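Local structure of uncharacterized protein (Aeromonas hydrophila J-1, 6R1J) at residues A[142-147]-A[174-179]; A[101-106]-A[213-218]; A[126-131]-A[192-197]; A[57-62]-A[256-261]; A[31-36]-A[111-116]. The protein is the AhlC component of the tripartite alpha-pore-forming toxin AHL, and presumably acts with its partner proteins to perforate target membranes. The protein carries 3 engineered substitutions. All blocks are in the same frame, centred on the assembly; numbering follows the deposited sequence.

Contact 1 (A[142-147]-A[174-179]); sequences RQELDS and TQTQNK
L145 and T176 form the close-packed part of this contact, their side chains sliding past each other in opposite directions. The CD1 methyl of L145 lies 3.7 Å from the CG2 methyl of T176, and the same L145 CD1 reaches the backbone, 3.6 Å from Q177 N. In T176, chi1 of -53° puts CG2 opposite the backbone N, where it faces L145, and OG1 beside that N. The hydroxyl bonds back to T172 O in its own helix, which settles the polar need of a buried residue and leaves carbon alone to face the leucine. The other branch of L145 meets Q177, whose chain bends at chi2 (62°) so that OE1 comes within 3.7 Å of L145 CD2.

These residues sit where helices 78-157 and 163-236 run side by side as a long antiparallel hairpin, their local axes 9.4 Å apart and 156° between their directions. The contact lies far out along the rod, about 47 Å from the chain centre, not far from the turn that joins the two helices.

The solvent side is much looser. E144 extends across the interface, grazing T176 with its stem (E144 CG to T176 CG2, 4.0 Å), and K179 comes fully stretched to cross it at about a right angle. Their exposed ends form a salt bridge, long and weak at 3.4 Å between E144 OE2 and K179 NZ. K179 also leans on A141, a turn before E144 on the facing helix. On the flank of Q177, V263 of a second subunit packs against the glutamine.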
# COMPACT_ATOMS: atom_id res chain seq x y z
N ARG A 142 31.92 -5.04 0.80
CA ARG A 142 31.87 -6.26 1.64
C ARG A 142 32.81 -7.30 1.03
O ARG A 142 33.63 -7.86 1.80
CB ARG A 142 30.43 -6.76 1.80
CG ARG A 142 29.68 -5.96 2.85
CD ARG A 142 28.25 -6.36 3.08
NE ARG A 142 27.77 -5.55 4.20
CZ ARG A 142 26.50 -5.32 4.49
NH1 ARG A 142 25.53 -5.82 3.76
NH2 ARG A 142 26.21 -4.54 5.52
N GLN A 143 32.73 -7.51 -0.29
CA GLN A 143 33.62 -8.44 -1.03
C GLN A 143 35.08 -7.99 -0.87
O GLN A 143 35.94 -8.83 -0.62
CB GLN A 143 33.30 -8.47 -2.52
CG GLN A 143 31.94 -9.06 -2.85
CD GLN A 143 31.79 -9.11 -4.35
OE1 GLN A 143 32.74 -8.87 -5.09
NE2 GLN A 143 30.59 -9.41 -4.81
N GLU A 144 35.31 -6.68 -1.00
CA GLU A 144 36.65 -6.04 -0.90
C GLU A 144 37.21 -6.33 0.51
O GLU A 144 38.40 -6.68 0.60
CB GLU A 144 36.48 -4.55 -1.25
CG GLU A 144 37.77 -3.79 -1.48
CD GLU A 144 37.56 -2.32 -1.87
OE1 GLU A 144 38.56 -1.58 -1.89
OE2 GLU A 144 36.40 -1.91 -2.15
N LEU A 145 36.37 -6.26 1.54
CA LEU A 145 36.73 -6.52 2.97
C LEU A 145 36.99 -8.03 3.17
O LEU A 145 37.81 -8.36 4.07
CB LEU A 145 35.61 -5.99 3.88
CG LEU A 145 35.95 -5.72 5.34
CD1 LEU A 145 36.70 -4.40 5.50
CD2 LEU A 145 34.68 -5.70 6.18
N ASP A 146 36.34 -8.92 2.39
CA ASP A 146 36.52 -10.40 2.44
C ASP A 146 37.92 -10.76 1.94
O ASP A 146 38.60 -11.53 2.66
CB ASP A 146 35.47 -11.17 1.63
CG ASP A 146 34.08 -11.20 2.25
OD1 ASP A 146 33.95 -10.85 3.44
OD2 ASP A 146 33.12 -11.58 1.53
N SER A 147 38.31 -10.25 0.76
CA SER A 147 39.68 -10.39 0.18
C SER A 147 40.73 -9.96 1.20
O SER A 147 41.61 -10.78 1.50
CB SER A 147 39.88 -9.58 -1.06
OG SER A 147 39.42 -10.28 -2.20
N THR A 174 41.28 -0.73 7.62
CA THR A 174 40.60 0.42 8.27
C THR A 174 39.82 1.22 7.21
O THR A 174 38.62 1.44 7.42
CB THR A 174 41.58 1.35 9.00
OG1 THR A 174 42.17 0.54 10.01
CG2 THR A 174 40.93 2.58 9.62
N GLN A 175 40.46 1.59 6.10
CA GLN A 175 39.83 2.40 5.01
C GLN A 175 38.60 1.67 4.45
O GLN A 175 37.55 2.31 4.28
CB GLN A 175 40.84 2.70 3.88
CG GLN A 175 42.09 3.46 4.34
CD GLN A 175 41.78 4.84 4.88
OE1 GLN A 175 40.96 5.58 4.32
NE2 GLN A 175 42.45 5.21 5.96
N THR A 176 38.73 0.38 4.15
CA THR A 176 37.64 -0.45 3.54
C THR A 176 36.50 -0.62 4.56
O THR A 176 35.34 -0.60 4.15
CB THR A 176 38.19 -1.79 3.04
OG1 THR A 176 39.29 -1.51 2.18
CG2 THR A 176 37.16 -2.63 2.30
N GLN A 177 36.84 -0.78 5.84
CA GLN A 177 35.86 -0.92 6.94
C GLN A 177 35.03 0.38 6.99
O GLN A 177 33.79 0.27 6.94
CB GLN A 177 36.59 -1.29 8.24
CG GLN A 177 35.72 -1.23 9.49
CD GLN A 177 34.55 -2.18 9.52
OE1 GLN A 177 34.22 -2.85 8.54
NE2 GLN A 177 33.89 -2.25 10.67
N ASN A 178 35.69 1.56 7.03
CA ASN A 178 35.04 2.90 7.06
C ASN A 178 34.19 3.11 5.79
O ASN A 178 33.19 3.85 5.89
CB ASN A 178 36.03 4.05 7.16
CG ASN A 178 36.89 3.98 8.41
OD1 ASN A 178 36.63 3.18 9.32
ND2 ASN A 178 37.93 4.80 8.45
N LYS A 179 34.60 2.53 4.66
CA LYS A 179 33.80 2.58 3.42
C LYS A 179 32.52 1.77 3.64
O LYS A 179 31.46 2.26 3.25
CB LYS A 179 34.57 2.06 2.20
CG LYS A 179 33.82 2.15 0.88
CD LYS A 179 34.48 1.40 -0.25
CE LYS A 179 33.73 1.54 -1.56
NZ LYS A 179 34.38 0.74 -2.62

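Contact 2 (A[101-106]-A[213-218]); sequences QTLTAS and SLIDRV
T102 opens the contact with its CG2 methyl, which lies 4.4 Å from V218 CG1, a light touch; its hydroxyl turns instead to L98 O one turn earlier. L103 carries more of the load. Its stem packs on the same valine methyl (L103 CB to V218 CG1, 3.9 Å), while its branched end crosses I215 at about a right angle. There L103 CD1 sits 3.7 Å from I215 O and 3.8 Å from I215 CG2, touching backbone and side chain together.

One turn on, S106 presses its CB against I215 CG1 at 3.5 Å, tighter than usual for two carbons. With chi1 at -64° its hydroxyl lies beside the backbone N and donates to T102 O (S106 OG to T102 O, 3.0 Å). That oxygen also accepts from S106 N, the two donors arriving from opposite faces of the carbonyl. The buried hydroxyl is satisfied inside its own helix; across the interface S106 OG lies 3.9 Å from L214 CD2.

The segments belong to helices 78-157 and 163-236, antiparallel at 155°. Helix 28-70 covers T102 and S106 through V48 and L44, helix 5-21 touches L214 through S9, and R217 salt-bridges E184 of a second subunit.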
# COMPACT_ATOMS: atom_id res chain seq x y z
N GLN A 101 -17.73 30.04 -7.23
CA GLN A 101 -16.48 30.60 -6.66
C GLN A 101 -15.86 29.61 -5.68
O GLN A 101 -14.62 29.39 -5.70
CB GLN A 101 -16.76 31.92 -5.94
CG GLN A 101 -17.13 33.01 -6.92
CD GLN A 101 -17.46 34.33 -6.27
OE1 GLN A 101 -17.71 34.43 -5.07
NE2 GLN A 101 -17.47 35.36 -7.10
N THR A 102 -16.70 29.04 -4.81
CA THR A 102 -16.24 28.06 -3.82
C THR A 102 -15.68 26.85 -4.57
O THR A 102 -14.64 26.33 -4.13
CB THR A 102 -17.35 27.65 -2.86
OG1 THR A 102 -17.86 28.84 -2.26
CG2 THR A 102 -16.85 26.70 -1.79
N LEU A 103 -16.35 26.41 -5.64
CA LEU A 103 -15.88 25.22 -6.36
C LEU A 103 -14.53 25.56 -7.01
O LEU A 103 -13.62 24.74 -6.95
CB LEU A 103 -16.92 24.84 -7.41
CG LEU A 103 -16.58 23.62 -8.26
CD1 LEU A 103 -16.38 22.39 -7.40
CD2 LEU A 103 -17.64 23.37 -9.31
N THR A 104 -14.44 26.72 -7.66
CA THR A 104 -13.19 27.15 -8.35
C THR A 104 -12.03 27.18 -7.35
O THR A 104 -11.02 26.54 -7.64
CB THR A 104 -13.36 28.50 -9.06
OG1 THR A 104 -14.33 28.29 -10.08
CG2 THR A 104 -12.09 29.01 -9.69
N ALA A 105 -12.16 27.88 -6.22
CA ALA A 105 -11.08 27.94 -5.20
C ALA A 105 -10.70 26.52 -4.76
O ALA A 105 -9.49 26.20 -4.65
CB ALA A 105 -11.48 28.80 -4.03
N SER A 106 -11.69 25.64 -4.56
CA SER A 106 -11.42 24.25 -4.12
C SER A 106 -10.62 23.49 -5.20
O SER A 106 -9.63 22.87 -4.85
CB SER A 106 -12.69 23.53 -3.76
OG SER A 106 -13.29 24.17 -2.63
N SER A 213 -14.11 14.70 -2.01
CA SER A 213 -15.51 14.46 -1.56
C SER A 213 -16.19 15.81 -1.35
O SER A 213 -17.35 15.98 -1.74
CB SER A 213 -15.54 13.61 -0.34
OG SER A 213 -15.14 12.30 -0.67
N LEU A 214 -15.47 16.77 -0.76
CA LEU A 214 -15.99 18.14 -0.58
C LEU A 214 -16.30 18.78 -1.94
O LEU A 214 -17.42 19.33 -2.12
CB LEU A 214 -15.01 18.95 0.26
CG LEU A 214 -15.39 20.42 0.54
CD1 LEU A 214 -14.72 20.89 1.83
CD2 LEU A 214 -14.99 21.33 -0.61
N ILE A 215 -15.37 18.71 -2.89
CA ILE A 215 -15.54 19.31 -4.25
C ILE A 215 -16.73 18.68 -4.96
O ILE A 215 -17.49 19.40 -5.60
CB ILE A 215 -14.22 19.17 -5.02
CG1 ILE A 215 -13.20 20.18 -4.46
CG2 ILE A 215 -14.40 19.30 -6.52
CD1 ILE A 215 -11.75 19.89 -4.93
N ASP A 216 -16.86 17.34 -4.92
CA ASP A 216 -17.99 16.66 -5.60
C ASP A 216 -19.33 17.16 -5.00
O ASP A 216 -20.26 17.35 -5.75
CB ASP A 216 -17.88 15.14 -5.51
CG ASP A 216 -16.70 14.53 -6.27
OD1 ASP A 216 -16.09 15.23 -7.14
OD2 ASP A 216 -16.37 13.39 -5.93
N ARG A 217 -19.39 17.44 -3.71
CA ARG A 217 -20.65 17.87 -3.05
C ARG A 217 -20.90 19.34 -3.37
O ARG A 217 -22.04 19.68 -3.65
CB ARG A 217 -20.60 17.66 -1.54
CG ARG A 217 -21.88 18.08 -0.82
CD ARG A 217 -23.15 17.52 -1.47
NE ARG A 217 -23.14 16.06 -1.54
CZ ARG A 217 -23.71 15.21 -0.65
NH1 ARG A 217 -23.63 13.91 -0.85
NH2 ARG A 217 -24.39 15.65 0.39
N VAL A 218 -19.85 20.17 -3.40
CA VAL A 218 -20.03 21.58 -3.82
C VAL A 218 -20.51 21.59 -5.25
O VAL A 218 -21.43 22.36 -5.62
CB VAL A 218 -18.76 22.41 -3.64
CG1 VAL A 218 -18.94 23.78 -4.25
CG2 VAL A 218 -18.39 22.54 -2.18

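Contact 3 (A[126-131]-A[192-197]); sequences ELQATI and GQIQRQ
Q193 reaches across to L127 with the nitrogen end of its amide, NE2 standing 3.8 Å from L127 CD2. Its oxygen, OE1, accepts from Q189 NE2 one turn earlier, which holds the amide and explains why the nitrogen is the atom turned to the leucine. The two side chains cross at about a right angle.

I194 is the centre of the second segment and meets three residues of the first. Its CG1 packs on the stem of the leucine (I194 CG1 to L127 CB, 3.8 Å), and its CD1 touches the far methyl of I131 more lightly (I194 CD1 to I131 CD1, 4.2 Å). From another side the amide of Q128 crosses the isoleucine at about a right angle. Its chain is bent at chi2 (-67°), so NE2 lies 3.6 Å from both I194 CD1 and I194 CG2, resting on the two branches.

Q197, a turn further on, brings an extended chain to the remaining methyl of the leucine, with Q197 NE2 3.7 Å from L127 CD1. L127 therefore divides its fork between two glutamines, CD2 to Q193 and CD1 to Q197, with I194 at its base. The amide ends of the glutamines thus serve here as packing surface for aliphatic groups.

Helices 78-157 and 163-236 run antiparallel here at 161°, their axes 10.5 Å apart. Q197 and R196 are backed by the loop residues L26 and P27 and by F23 and L26 respectively, I131 also packs on I190 and E191, and E126 salt-bridges R122 of a third subunit.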
# COMPACT_ATOMS: atom_id res chain seq x y z
N GLU A 126 13.29 8.17 -7.59
CA GLU A 126 14.74 8.48 -7.74
C GLU A 126 15.48 8.03 -6.47
O GLU A 126 16.61 7.53 -6.60
CB GLU A 126 14.92 9.92 -8.26
CG GLU A 126 14.34 10.13 -9.67
CD GLU A 126 14.71 9.11 -10.74
OE1 GLU A 126 15.85 8.60 -10.71
OE2 GLU A 126 13.84 8.80 -11.63
N LEU A 127 14.84 8.06 -5.30
CA LEU A 127 15.41 7.46 -4.06
C LEU A 127 15.55 5.94 -4.22
O LEU A 127 16.59 5.40 -3.79
CB LEU A 127 14.53 7.78 -2.86
CG LEU A 127 14.47 9.26 -2.51
CD1 LEU A 127 13.50 9.50 -1.36
CD2 LEU A 127 15.86 9.80 -2.18
N GLN A 128 14.58 5.26 -4.83
CA GLN A 128 14.65 3.79 -5.09
C GLN A 128 15.88 3.51 -5.98
O GLN A 128 16.67 2.63 -5.64
CB GLN A 128 13.34 3.24 -5.68
CG GLN A 128 12.11 3.31 -4.76
CD GLN A 128 12.22 2.39 -3.56
OE1 GLN A 128 12.82 1.33 -3.62
NE2 GLN A 128 11.63 2.78 -2.43
N ALA A 129 16.08 4.28 -7.06
CA ALA A 129 17.26 4.15 -7.95
C ALA A 129 18.53 4.34 -7.13
O ALA A 129 19.43 3.47 -7.20
CB ALA A 129 17.20 5.13 -9.10
N THR A 130 18.59 5.40 -6.32
CA THR A 130 19.75 5.73 -5.46
C THR A 130 20.00 4.58 -4.47
O THR A 130 21.14 4.13 -4.34
CB THR A 130 19.55 7.06 -4.71
OG1 THR A 130 19.32 8.07 -5.68
CG2 THR A 130 20.75 7.45 -3.87
N ILE A 131 18.99 4.07 -3.80
CA ILE A 131 19.24 3.01 -2.79
C ILE A 131 19.74 1.73 -3.50
O ILE A 131 20.62 1.05 -2.95
CB ILE A 131 18.03 2.80 -1.87
CG1 ILE A 131 18.43 2.06 -0.59
CG2 ILE A 131 16.89 2.10 -2.58
CD1 ILE A 131 17.38 2.07 0.50
N GLY A 192 15.12 5.46 5.61
CA GLY A 192 14.35 6.35 6.52
C GLY A 192 13.65 7.47 5.75
O GLY A 192 12.46 7.78 6.06
N GLN A 193 14.36 8.14 4.84
CA GLN A 193 13.80 9.18 3.95
C GLN A 193 12.67 8.57 3.12
O GLN A 193 11.68 9.27 2.89
CB GLN A 193 14.81 9.72 2.92
CG GLN A 193 15.77 10.74 3.51
CD GLN A 193 16.94 11.09 2.60
OE1 GLN A 193 18.01 11.46 3.07
NE2 GLN A 193 16.77 10.92 1.30
N ILE A 194 12.86 7.36 2.60
CA ILE A 194 11.79 6.73 1.76
C ILE A 194 10.56 6.53 2.64
O ILE A 194 9.49 6.90 2.19
CB ILE A 194 12.26 5.42 1.15
CG1 ILE A 194 13.29 5.66 0.05
CG2 ILE A 194 11.07 4.62 0.63
CD1 ILE A 194 14.02 4.39 -0.34
N GLN A 195 10.73 5.95 3.82
CA GLN A 195 9.65 5.67 4.80
C GLN A 195 8.91 6.96 5.16
O GLN A 195 7.65 7.00 5.09
CB GLN A 195 10.28 4.95 5.99
CG GLN A 195 9.39 4.74 7.20
CD GLN A 195 10.22 4.04 8.26
OE1 GLN A 195 10.10 2.84 8.49
NE2 GLN A 195 11.14 4.78 8.86
N ARG A 196 9.64 8.02 5.48
CA ARG A 196 9.04 9.31 5.88
C ARG A 196 8.26 9.90 4.72
O ARG A 196 7.13 10.40 4.92
CB ARG A 196 10.15 10.27 6.29
CG ARG A 196 9.65 11.56 6.88
CD ARG A 196 10.83 12.39 7.32
NE ARG A 196 11.60 11.78 8.40
CZ ARG A 196 12.41 12.47 9.23
NH1 ARG A 196 12.51 13.79 9.12
NH2 ARG A 196 13.06 11.85 10.20
N GLN A 197 8.83 9.91 3.52
CA GLN A 197 8.07 10.46 2.37
C GLN A 197 6.82 9.61 2.10
O GLN A 197 5.82 10.20 1.68
CB GLN A 197 8.92 10.57 1.10
CG GLN A 197 9.91 11.71 1.17
CD GLN A 197 10.63 12.02 -0.12
OE1 GLN A 197 10.14 11.76 -1.22
NE2 GLN A 197 11.85 12.55 0.04

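Contact 4 (A[57-62]-A[256-261]); sequences AFAARL and TEVRTL
The ring of F58 meets L261 at its edge: L261 CD1 lies in the ring plane, 4.0 Å from F58 CE2. The F58 side chain is also touched by I92 and I95 of helix 78-157 and L228 of helix 163-236, so F58, on helix 28-70, touches helices 78-157, 163-236 and 244-264.

Beside it, A59 leaves little bulk between the backbones, and V258 packs against it. With chi1 at 169° the valine sends its two methyls to different neighbours. CG1 goes to the alanine, 3.9 Å from A59 CB and only 3.2 Å from A59 O, a close CH-to-carbonyl approach. CG2 goes to the leucine one turn on, and V258 CG2 to L62 CD2 at 3.5 Å is tight for two methyls. The small residue matches the near approach of the axes, 9.1 Å with 147° between their directions.

Helix 244-264 also meets a second subunit: E257 salt-bridges its K152 and T260 bonds its Q177. This is the apolar core of an antiparallel helical bundle, with helix 244-264 laid against helix 28-70, and L261 touches T224, which with D264 forms the sodium site.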
# COMPACT_ATOMS: atom_id res chain seq x y z
N ALA A 57 -30.13 28.81 4.03
CA ALA A 57 -30.95 30.02 4.31
C ALA A 57 -31.76 30.33 3.06
O ALA A 57 -32.98 30.44 3.15
CB ALA A 57 -30.07 31.17 4.73
N PHE A 58 -31.10 30.35 1.91
CA PHE A 58 -31.74 30.58 0.60
C PHE A 58 -32.80 29.51 0.37
O PHE A 58 -33.94 29.88 -0.06
CB PHE A 58 -30.69 30.56 -0.51
CG PHE A 58 -31.25 30.27 -1.88
CD1 PHE A 58 -31.80 31.27 -2.65
CD2 PHE A 58 -31.25 28.98 -2.37
CE1 PHE A 58 -32.34 30.99 -3.89
CE2 PHE A 58 -31.80 28.70 -3.60
CZ PHE A 58 -32.34 29.71 -4.36
N ALA A 59 -32.46 28.24 0.59
CA ALA A 59 -33.38 27.13 0.27
C ALA A 59 -34.61 27.21 1.20
O ALA A 59 -35.69 27.03 0.69
CB ALA A 59 -32.71 25.81 0.32
N ALA A 60 -34.42 27.50 2.48
CA ALA A 60 -35.54 27.56 3.46
C ALA A 60 -36.50 28.67 3.01
O ALA A 60 -37.70 28.41 2.91
CB ALA A 60 -35.02 27.81 4.84
N ARG A 61 -35.98 29.83 2.65
CA ARG A 61 -36.84 30.95 2.19
C ARG A 61 -37.56 30.55 0.90
O ARG A 61 -38.81 30.76 0.81
CB ARG A 61 -36.00 32.21 2.10
CG ARG A 61 -36.59 33.31 1.22
CD ARG A 61 -35.70 34.54 1.21
NE ARG A 61 -36.20 35.47 0.20
CZ ARG A 61 -37.06 36.45 0.43
NH1 ARG A 61 -37.47 37.21 -0.58
NH2 ARG A 61 -37.48 36.70 1.65
N LEU A 62 -36.87 29.97 -0.08
CA LEU A 62 -37.51 29.64 -1.37
C LEU A 62 -38.51 28.48 -1.19
O LEU A 62 -39.52 28.48 -1.90
CB LEU A 62 -36.47 29.33 -2.44
CG LEU A 62 -37.04 29.03 -3.82
CD1 LEU A 62 -37.92 30.15 -4.34
CD2 LEU A 62 -35.93 28.74 -4.81
N THR A 256 -38.84 20.35 -5.67
CA THR A 256 -38.00 19.13 -5.53
C THR A 256 -36.52 19.52 -5.49
O THR A 256 -35.75 18.92 -4.69
CB THR A 256 -38.24 18.05 -6.60
OG1 THR A 256 -37.72 18.43 -7.87
CG2 THR A 256 -39.70 17.65 -6.73
N GLU A 257 -36.10 20.52 -6.28
CA GLU A 257 -34.66 20.90 -6.37
C GLU A 257 -34.31 21.63 -5.08
O GLU A 257 -33.23 21.35 -4.53
CB GLU A 257 -34.37 21.72 -7.64
CG GLU A 257 -34.72 20.98 -8.93
CD GLU A 257 -33.92 19.70 -9.20
OE1 GLU A 257 -32.96 19.44 -8.47
OE2 GLU A 257 -34.29 18.95 -10.11
N VAL A 258 -35.18 22.53 -4.61
CA VAL A 258 -34.95 23.25 -3.33
C VAL A 258 -34.75 22.23 -2.22
O VAL A 258 -33.84 22.42 -1.42
CB VAL A 258 -36.09 24.21 -2.97
CG1 VAL A 258 -35.95 24.73 -1.54
CG2 VAL A 258 -36.15 25.36 -3.95
N ARG A 259 -35.59 21.21 -2.15
CA ARG A 259 -35.47 20.17 -1.08
C ARG A 259 -34.20 19.35 -1.30
O ARG A 259 -33.60 18.90 -0.32
CB ARG A 259 -36.75 19.32 -1.07
CG ARG A 259 -37.89 20.15 -0.52
CD ARG A 259 -39.20 19.44 -0.30
NE ARG A 259 -40.05 20.38 0.43
CZ ARG A 259 -41.35 20.39 0.34
NH1 ARG A 259 -41.92 19.52 -0.47
NH2 ARG A 259 -42.08 21.27 1.01
N THR A 260 -33.81 19.10 -2.54
CA THR A 260 -32.52 18.44 -2.83
C THR A 260 -31.40 19.28 -2.20
O THR A 260 -30.54 18.71 -1.55
CB THR A 260 -32.36 18.13 -4.31
OG1 THR A 260 -33.48 17.30 -4.64
CG2 THR A 260 -31.07 17.38 -4.62
N LEU A 261 -31.37 20.59 -2.38
CA LEU A 261 -30.28 21.41 -1.78
C LEU A 261 -30.21 21.20 -0.26
O LEU A 261 -29.09 21.17 0.32
CB LEU A 261 -30.58 22.88 -2.01
CG LEU A 261 -30.35 23.43 -3.39
CD1 LEU A 261 -30.84 24.86 -3.44
CD2 LEU A 261 -28.88 23.33 -3.80

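Contact 5 (A[31-36]-A[111-116]); sequences VNIQQN and DRITQD
N36 ND2 is gripped from two directions, donating to A109 O of the facing helix and, at 2.9 Å, to a bridging water; the water passes a hydrogen on to D116 OD2 at 2.8 Å, so amide and carboxylate are joined across the interface. The first torsion of N36 places CG opposite the backbone N, with the amide facing R112 and I113. The other carboxylate oxygen is held directly: N32 ND2 donates to D116 OD1 at 3.1 Å along a nearly straight line (171°). The oxygen lies in the plane of the N32 amide, yet the nitrogen comes from above the carboxylate, 40° out of its plane. N32 OD1 takes a hydrogen from Q28 NE2, which fixes the rotation of the donor amide.

The segments lie on helices 28-70 and 78-157, consecutive and nearly antiparallel members of the helical bundle, with axes 9.5 Å apart. In the layer beneath the polar groups, I33 and D116 slide past each other in opposite directions, closing to 3.4 Å between I33 CG1 and D116 CB. The I33 side chain also touches F200 and T204 of helix 163-236, while I113 packs on F207 of the same helix, which places these isoleucines on the bundle's interior side.

Around N36 the packing is mixed. I113 CG1 lies 3.5 Å from N36 ND2, and the exposed guanidinium of R112 is brought round by a bend at chi3. Its plane is turned 26° from that of the amide, with R112 NH2 3.7 Å from N36 OD1, too long for a bond.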
# COMPACT_ATOMS: atom_id res chain seq x y z
N VAL A 31 6.76 20.92 1.29
CA VAL A 31 6.52 22.26 1.87
C VAL A 31 5.43 22.97 1.06
O VAL A 31 4.61 23.67 1.68
CB VAL A 31 7.82 23.08 1.96
CG1 VAL A 31 7.53 24.46 2.52
CG2 VAL A 31 8.82 22.38 2.85
N ASN A 32 5.38 22.83 -0.26
CA ASN A 32 4.31 23.39 -1.10
C ASN A 32 2.93 22.92 -0.60
O ASN A 32 2.05 23.75 -0.42
CB ASN A 32 4.45 23.00 -2.56
CG ASN A 32 5.65 23.65 -3.25
OD1 ASN A 32 6.35 24.47 -2.66
ND2 ASN A 32 5.90 23.22 -4.47
N ILE A 33 2.78 21.63 -0.32
CA ILE A 33 1.48 21.04 0.13
C ILE A 33 1.18 21.54 1.54
O ILE A 33 0.00 21.84 1.83
CB ILE A 33 1.55 19.50 0.08
CG1 ILE A 33 1.75 19.03 -1.35
CG2 ILE A 33 0.32 18.88 0.71
CD1 ILE A 33 2.09 17.56 -1.49
N GLN A 34 2.18 21.54 2.42
CA GLN A 34 2.03 21.98 3.84
C GLN A 34 1.46 23.41 3.83
O GLN A 34 0.52 23.71 4.63
CB GLN A 34 3.35 21.95 4.61
CG GLN A 34 3.82 20.53 4.97
CD GLN A 34 5.07 20.50 5.82
OE1 GLN A 34 5.97 21.29 5.59
NE2 GLN A 34 5.14 19.62 6.81
N GLN A 35 1.98 24.26 2.97
CA GLN A 35 1.52 25.68 2.93
C GLN A 35 0.09 25.71 2.38
O GLN A 35 -0.71 26.46 2.88
CB GLN A 35 2.48 26.52 2.10
CG GLN A 35 3.82 26.69 2.81
CD GLN A 35 3.66 27.58 4.01
OE1 GLN A 35 3.07 28.67 3.92
NE2 GLN A 35 4.15 27.10 5.14
N ASN A 36 -0.15 25.01 1.28
CA ASN A 36 -1.47 24.92 0.61
C ASN A 36 -2.52 24.44 1.62
O ASN A 36 -3.52 25.13 1.78
CB ASN A 36 -1.36 23.99 -0.60
CG ASN A 36 -2.60 23.90 -1.44
OD1 ASN A 36 -3.65 24.41 -1.05
ND2 ASN A 36 -2.46 23.32 -2.63
N ASP A 111 -5.94 20.74 -7.12
CA ASP A 111 -5.10 20.43 -8.32
C ASP A 111 -3.61 20.66 -8.02
O ASP A 111 -2.80 19.89 -8.54
CB ASP A 111 -5.57 21.24 -9.53
CG ASP A 111 -6.92 20.78 -10.07
OD1 ASP A 111 -7.43 19.73 -9.61
OD2 ASP A 111 -7.45 21.49 -10.90
N ARG A 112 -3.27 21.66 -7.21
CA ARG A 112 -1.86 21.97 -6.82
C ARG A 112 -1.39 20.84 -5.90
O ARG A 112 -0.23 20.41 -6.03
CB ARG A 112 -1.70 23.36 -6.20
CG ARG A 112 -1.83 24.51 -7.20
CD ARG A 112 -1.29 25.82 -6.65
NE ARG A 112 -1.72 26.08 -5.26
CZ ARG A 112 -2.86 26.71 -4.94
NH1 ARG A 112 -3.69 27.10 -5.88
NH2 ARG A 112 -3.18 26.93 -3.68
N ILE A 113 -2.26 20.33 -5.03
CA ILE A 113 -1.88 19.17 -4.19
C ILE A 113 -1.54 18.00 -5.11
O ILE A 113 -0.48 17.40 -4.90
CB ILE A 113 -2.98 18.76 -3.16
CG1 ILE A 113 -3.32 19.93 -2.25
CG2 ILE A 113 -2.45 17.56 -2.43
CD1 ILE A 113 -4.26 19.60 -1.10
N THR A 114 -2.38 17.69 -6.07
CA THR A 114 -2.14 16.53 -6.99
C THR A 114 -0.80 16.70 -7.73
O THR A 114 -0.02 15.74 -7.81
CB THR A 114 -3.22 16.48 -8.07
OG1 THR A 114 -4.48 16.46 -7.42
CG2 THR A 114 -3.06 15.32 -9.01
N GLN A 115 -0.50 17.88 -8.25
CA GLN A 115 0.79 18.14 -8.96
C GLN A 115 1.97 17.96 -8.00
O GLN A 115 2.96 17.24 -8.35
CB GLN A 115 0.72 19.48 -9.72
CG GLN A 115 -0.32 19.47 -10.83
CD GLN A 115 0.01 18.46 -11.92
OE1 GLN A 115 1.17 18.28 -12.28
NE2 GLN A 115 -1.00 17.80 -12.46
N ASP A 116 1.90 18.49 -6.78
CA ASP A 116 2.99 18.32 -5.80
C ASP A 116 3.10 16.83 -5.43
O ASP A 116 4.23 16.31 -5.24
CB ASP A 116 2.80 19.26 -4.61
CG ASP A 116 3.15 20.71 -4.94
OD1 ASP A 116 4.18 20.90 -5.62
OD2 ASP A 116 2.40 21.64 -4.50
O HOH W 1 0.19 22.22 -2.92

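In the fold
Contacts 1, 2 and 3 join helix 78-157 to helix 163-236 and are nested, contact 1 within contact 3 within contact 2, like rungs of one hairpin; the centres of contact 1 and contact 3 lie 25 Å apart, those of contact 3 and contact 2 34 Å. Contact 5 bonds helix 28-70 to helix 78-157 between contacts 3 and 2, 20 Å and 17 Å from them by centres. Contact 4 adds helix 244-264. Its centre is 19 Å from that of contact 2 but 76 Å from that of contact 1, across the chain's centre. Sodium lies about 4 Å from the L261 side chain of contact 4; a bound sodium is about 10 Å from that of V218 in contact 2.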